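PDB 6YGA: N-alpha-acetyltransferase 35, NatC auxiliary subunit from Saccharomyces cerevisiae, which serves as the auxiliary subunit of the NatC N-terminal acetyltransferase, which acetylates the N-terminal methionine of L-A virus Gag, and has a role in L-A and M virus propagation. Local coordinates for residues 145-150 and 201-206; 149-154 and 222-227. All blocks are in the same frame, centred on the assembly; numbering follows the deposited sequence.

How the contacts relate
Both contacts start from helix 142-167, which meets helix 193-209 in contact 1 and then, a turn further on, helix 215-231 in contact 2. Their centres lie about 8 Å apart, and G149 and S150 belong to both. Contact 1 is partly buried: serine hydroxyls meet in its interior, while a lysine-glutamate salt bridge marks its outer edge. Contact 2 is buried and almost wholly apolar, made by a cysteine, a leucine, an isoleucine and a bare glycine backbone, with the S150 hydroxyl at its edge toward contact 1. The two partner helices follow each other in the chain and also touch, L224 CD2 coming within 3.3 Å of L204 N, so the three helices pack as one group.

Contact 1: 145-150 and 201-206; sequences DKVLGS and TESLQI
Segments 145-150 and 201-206 come nearest at V147 and S203, with CA atoms 4.9 Å apart. The local axes approach to 8.8 Å and run roughly antiparallel, at 136°, a closeness consistent with the small side chain of S203 at the crossing. S203 points its hydroxyl into the other helix, where OG sits 2.8 Å from S150 OG and 2.9 Å from K146 O, the latter a weak bond; S199 O, a turn back in its own helix, is another weak partner. S150 OG also lies by V147 O, at a distance too short to be trusted in detail. V147 CG2 closes the inner side, 4.2 Å from S203 CB. On the outer side K146, bent at chi2 (-61°), lays its chain across I206, with CG 4.1 Å from I206 CD1, and sends its amine to E202. That salt bridge, K146 NZ to E202 OE1 at 2.9 Å, reaches the anti side of the carboxylate, 26° out of its plane, near solvent. Behind the pair lies helix 215-231, where V147 rests on L220 and S203 on L224; V147 also touches L207 further along helix 193-209.

Contact 2: 149-154 and 222-227; sequences GSCILG and HILKII
S150 OG, whose polar partners are V147 and S203, lies 4.0 Å from L224 CD1, and the leucine methyl meets the hydroxyl as an apolar neighbour. The same methyl presses more closely on C151, where SG and L224 CD1 are 3.4 Å apart, a tight approach. L224 gets there although its CB sets off alongside the other helix: its chi1 of -138° lies off the staggered positions, and the branched end comes nearer to segment 149-154 than the start of the side chain would suggest. One methyl of L224 therefore touches two successive residues of helix 142-167, a hydroxyl and a thiol.

I227 fills the next turn with two branches. Its CG1 is anti to the carbonyl carbon (chi1 -62°), and the extended chain beyond it carries CD1 over C151, 3.8 Å from CB and 3.9 Å from SG. The other branch, CG2, lands directly on bare backbone, 3.7 Å from G154 CA. Since G154 has no side chain, the CA atoms of G154 and I227 come to 6.0 Å. The local axes of helices 142-167 and 215-231 cross at 31° with the same general direction, 10.0 Å at closest approach, within an all-helical bundle. Helix 193-209, which comes between them in the chain, runs roughly antiparallel to the first, and L224 touches it too, at L204. Other faces of the two segments are covered as well, I152 packing on helix 118-129 at Y119, T120 and L123, and I223 on helix 85-104 at A93, D94 and L97.

Contact 1: 145-150 and 201-206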
loop_
_atom_site.group_PDB
_atom_site.type_symbol
_atom_site.label_atom_id
_atom_site.label_comp_id
_atom_site.label_asym_id
_atom_site.label_seq_id
_atom_site.Cartn_x
_atom_site.Cartn_y
_atom_site.Cartn_z
ATOM N N ASP B 145 7.809 -31.627 -24.058
ATOM C CA ASP B 145 7.138 -32.536 -23.135
ATOM C C ASP B 145 7.894 -32.684 -21.818
ATOM O O ASP B 145 7.273 -32.771 -20.752
ATOM C CB ASP B 145 6.943 -33.905 -23.792
ATOM C CG ASP B 145 6.176 -33.822 -25.103
ATOM O OD1 ASP B 145 6.202 -32.748 -25.738
ATOM O OD2 ASP B 145 5.545 -34.827 -25.496
ATOM N N LYS B 146 9.226 -32.715 -21.864
ATOM C CA LYS B 146 10.038 -32.957 -20.678
ATOM C C LYS B 146 10.706 -31.700 -20.142
ATOM O O LYS B 146 10.573 -31.389 -18.954
ATOM C CB LYS B 146 11.102 -34.025 -20.977
ATOM C CG LYS B 146 11.142 -35.165 -19.965
ATOM C CD LYS B 146 11.469 -34.652 -18.564
ATOM C CE LYS B 146 11.239 -35.710 -17.486
ATOM N NZ LYS B 146 11.636 -35.217 -16.131
ATOM N N VAL B 147 11.432 -30.965 -20.985
ATOM C CA VAL B 147 12.140 -29.778 -20.512
ATOM C C VAL B 147 11.155 -28.674 -20.147
ATOM O O VAL B 147 11.191 -28.130 -19.037
ATOM C CB VAL B 147 13.155 -29.304 -21.567
ATOM C CG1 VAL B 147 13.861 -28.039 -21.097
ATOM C CG2 VAL B 147 14.161 -30.404 -21.856
ATOM N N LEU B 148 10.256 -28.328 -21.071
ATOM C CA LEU B 148 9.310 -27.250 -20.804
ATOM C C LEU B 148 8.308 -27.646 -19.727
ATOM O O LEU B 148 7.895 -26.806 -18.919
ATOM C CB LEU B 148 8.598 -26.847 -22.094
ATOM C CG LEU B 148 7.678 -25.632 -22.004
ATOM C CD1 LEU B 148 8.358 -24.487 -21.265
ATOM C CD2 LEU B 148 7.260 -25.191 -23.395
ATOM N N GLY B 149 7.913 -28.921 -19.692
ATOM C CA GLY B 149 7.009 -29.377 -18.647
ATOM C C GLY B 149 7.590 -29.200 -17.258
ATOM O O GLY B 149 6.879 -28.835 -16.319
ATOM N N SER B 150 8.892 -29.451 -17.109
ATOM C CA SER B 150 9.541 -29.231 -15.820
ATOM C C SER B 150 9.570 -27.749 -15.469
ATOM O O SER B 150 9.395 -27.379 -14.302
ATOM C CB SER B 150 10.954 -29.812 -15.836
ATOM O OG SER B 150 11.773 -29.142 -16.778
ATOM N N THR B 201 16.063 -31.203 -12.524
ATOM C CA THR B 201 17.404 -31.747 -12.713
ATOM C C THR B 201 17.447 -32.704 -13.899
ATOM O O THR B 201 18.397 -32.676 -14.690
ATOM C CB THR B 201 17.875 -32.443 -11.433
ATOM O OG1 THR B 201 18.155 -31.460 -10.429
ATOM C CG2 THR B 201 19.130 -33.268 -11.687
ATOM N N GLU B 202 16.422 -33.547 -14.046
ATOM C CA GLU B 202 16.381 -34.477 -15.172
ATOM C C GLU B 202 16.338 -33.735 -16.503
ATOM O O GLU B 202 16.977 -34.153 -17.476
ATOM C CB GLU B 202 15.181 -35.413 -15.041
ATOM C CG GLU B 202 15.293 -36.415 -13.902
ATOM C CD GLU B 202 14.051 -37.271 -13.751
ATOM O OE1 GLU B 202 13.149 -37.170 -14.610
ATOM O OE2 GLU B 202 13.975 -38.042 -12.772
ATOM N N SER B 203 15.585 -32.634 -16.571
ATOM C CA SER B 203 15.597 -31.822 -17.782
ATOM C C SER B 203 16.954 -31.168 -17.997
ATOM O O SER B 203 17.357 -30.946 -19.145
ATOM C CB SER B 203 14.498 -30.762 -17.727
ATOM O OG SER B 203 13.215 -31.350 -17.842
ATOM N N LEU B 204 17.674 -30.858 -16.916
ATOM C CA LEU B 204 19.020 -30.313 -17.065
ATOM C C LEU B 204 19.952 -31.331 -17.705
ATOM O O LEU B 204 20.755 -30.982 -18.577
ATOM C CB LEU B 204 19.568 -29.859 -15.710
ATOM C CG LEU B 204 19.698 -28.350 -15.485
ATOM C CD1 LEU B 204 20.477 -28.064 -14.210
ATOM C CD2 LEU B 204 20.347 -27.671 -16.685
ATOM N N GLN B 205 19.846 -32.600 -17.299
ATOM C CA GLN B 205 20.710 -33.635 -17.859
ATOM C C GLN B 205 20.412 -33.883 -19.332
ATOM O O GLN B 205 21.325 -34.203 -20.103
ATOM C CB GLN B 205 20.565 -34.935 -17.065
ATOM C CG GLN B 205 20.577 -34.776 -15.544
ATOM C CD GLN B 205 21.871 -34.195 -14.996
ATOM O OE1 GLN B 205 22.865 -34.051 -15.710
ATOM N NE2 GLN B 205 21.861 -33.859 -13.711
ATOM N N ILE B 206 19.146 -33.749 -19.742
ATOM C CA ILE B 206 18.812 -33.852 -21.160
ATOM C C ILE B 206 19.537 -32.770 -21.951
ATOM O O ILE B 206 20.023 -33.013 -23.063
ATOM C CB ILE B 206 17.285 -33.780 -21.361
ATOM C CG1 ILE B 206 16.604 -35.007 -20.746
ATOM C CG2 ILE B 206 16.930 -33.659 -22.843
ATOM C CD1 ILE B 206 15.105 -35.055 -20.970
#

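Contact 2: 149-154 and 222-227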
loop_
_atom_site.group_PDB
_atom_site.type_symbol
_atom_site.label_atom_id
_atom_site.label_comp_id
_atom_site.label_asym_id
_atom_site.label_seq_id
_atom_site.Cartn_x
_atom_site.Cartn_y
_atom_site.Cartn_z
ATOM N N GLY B 149 7.913 -28.921 -19.692
ATOM C CA GLY B 149 7.009 -29.377 -18.647
ATOM C C GLY B 149 7.590 -29.200 -17.258
ATOM O O GLY B 149 6.879 -28.835 -16.319
ATOM N N SER B 150 8.892 -29.451 -17.109
ATOM C CA SER B 150 9.541 -29.231 -15.820
ATOM C C SER B 150 9.570 -27.749 -15.469
ATOM O O SER B 150 9.395 -27.379 -14.302
ATOM C CB SER B 150 10.954 -29.812 -15.836
ATOM O OG SER B 150 11.773 -29.142 -16.778
ATOM N N CYS B 151 9.792 -26.884 -16.464
ATOM C CA CYS B 151 9.765 -25.443 -16.221
ATOM C C CYS B 151 8.413 -25.007 -15.677
ATOM O O CYS B 151 8.335 -24.326 -14.648
ATOM C CB CYS B 151 10.079 -24.680 -17.508
ATOM S SG CYS B 151 11.756 -24.855 -18.130
ATOM N N ILE B 152 7.335 -25.390 -16.365
ATOM C CA ILE B 152 5.995 -25.004 -15.935
ATOM C C ILE B 152 5.714 -25.528 -14.535
ATOM O O ILE B 152 5.107 -24.838 -13.707
ATOM C CB ILE B 152 4.950 -25.511 -16.946
ATOM C CG1 ILE B 152 5.290 -25.037 -18.363
ATOM C CG2 ILE B 152 3.558 -25.064 -16.539
ATOM C CD1 ILE B 152 5.273 -23.536 -18.542
ATOM N N LEU B 153 6.162 -26.751 -14.243
ATOM C CA LEU B 153 5.942 -27.322 -12.919
ATOM C C LEU B 153 6.687 -26.537 -11.848
ATOM O O LEU B 153 6.187 -26.373 -10.728
ATOM C CB LEU B 153 6.367 -28.789 -12.906
ATOM C CG LEU B 153 6.058 -29.566 -11.628
ATOM C CD1 LEU B 153 4.562 -29.563 -11.352
ATOM C CD2 LEU B 153 6.587 -30.989 -11.731
ATOM N N GLY B 154 7.884 -26.044 -12.169
ATOM C CA GLY B 154 8.634 -25.269 -11.195
ATOM C C GLY B 154 7.958 -23.955 -10.857
ATOM O O GLY B 154 7.842 -23.582 -9.686
ATOM N N HIS B 222 20.501 -21.889 -18.055
ATOM C CA HIS B 222 20.445 -20.913 -16.970
ATOM C C HIS B 222 19.019 -20.727 -16.467
ATOM O O HIS B 222 18.797 -20.574 -15.261
ATOM C CB HIS B 222 21.028 -19.574 -17.420
ATOM C CG HIS B 222 22.526 -19.534 -17.427
ATOM N ND1 HIS B 222 23.260 -19.411 -18.587
ATOM C CD2 HIS B 222 23.426 -19.595 -16.417
ATOM C CE1 HIS B 222 24.548 -19.401 -18.291
ATOM N NE2 HIS B 222 24.677 -19.512 -16.982
ATOM N N ILE B 223 18.043 -20.725 -17.379
ATOM C CA ILE B 223 16.642 -20.618 -16.979
ATOM C C ILE B 223 16.265 -21.772 -16.059
ATOM O O ILE B 223 15.630 -21.580 -15.016
ATOM C CB ILE B 223 15.735 -20.566 -18.222
ATOM C CG1 ILE B 223 15.841 -19.204 -18.909
ATOM C CG2 ILE B 223 14.294 -20.864 -17.855
ATOM C CD1 ILE B 223 15.026 -19.103 -20.179
ATOM N N LEU B 224 16.670 -22.991 -16.429
ATOM C CA LEU B 224 16.336 -24.164 -15.628
ATOM C C LEU B 224 16.921 -24.065 -14.223
ATOM O O LEU B 224 16.247 -24.390 -13.239
ATOM C CB LEU B 224 16.831 -25.429 -16.329
ATOM C CG LEU B 224 15.889 -26.634 -16.318
ATOM C CD1 LEU B 224 14.595 -26.286 -17.000
ATOM C CD2 LEU B 224 16.524 -27.808 -17.015
ATOM N N LYS B 225 18.173 -23.615 -14.108
ATOM C CA LYS B 225 18.791 -23.503 -12.790
ATOM C C LYS B 225 18.160 -22.379 -11.978
ATOM O O LYS B 225 18.059 -22.477 -10.749
ATOM C CB LYS B 225 20.296 -23.282 -12.924
ATOM C CG LYS B 225 21.062 -24.439 -13.538
ATOM C CD LYS B 225 22.555 -24.145 -13.551
ATOM C CE LYS B 225 23.357 -25.344 -14.030
ATOM N NZ LYS B 225 24.825 -25.083 -14.008
ATOM N N ILE B 226 17.740 -21.300 -12.646
ATOM C CA ILE B 226 17.038 -20.219 -11.956
ATOM C C ILE B 226 15.747 -20.741 -11.339
ATOM O O ILE B 226 15.434 -20.462 -10.175
ATOM C CB ILE B 226 16.769 -19.046 -12.920
ATOM C CG1 ILE B 226 18.046 -18.246 -13.180
ATOM C CG2 ILE B 226 15.685 -18.129 -12.371
ATOM C CD1 ILE B 226 17.838 -17.054 -14.096
ATOM N N ILE B 227 14.988 -21.528 -12.107
ATOM C CA ILE B 227 13.736 -22.082 -11.601
ATOM C C ILE B 227 13.993 -22.970 -10.389
ATOM O O ILE B 227 13.237 -22.942 -9.411
ATOM C CB ILE B 227 12.997 -22.837 -12.723
ATOM C CG1 ILE B 227 12.632 -21.870 -13.854
ATOM C CG2 ILE B 227 11.746 -23.520 -12.189
ATOM C CD1 ILE B 227 11.865 -22.505 -14.995
#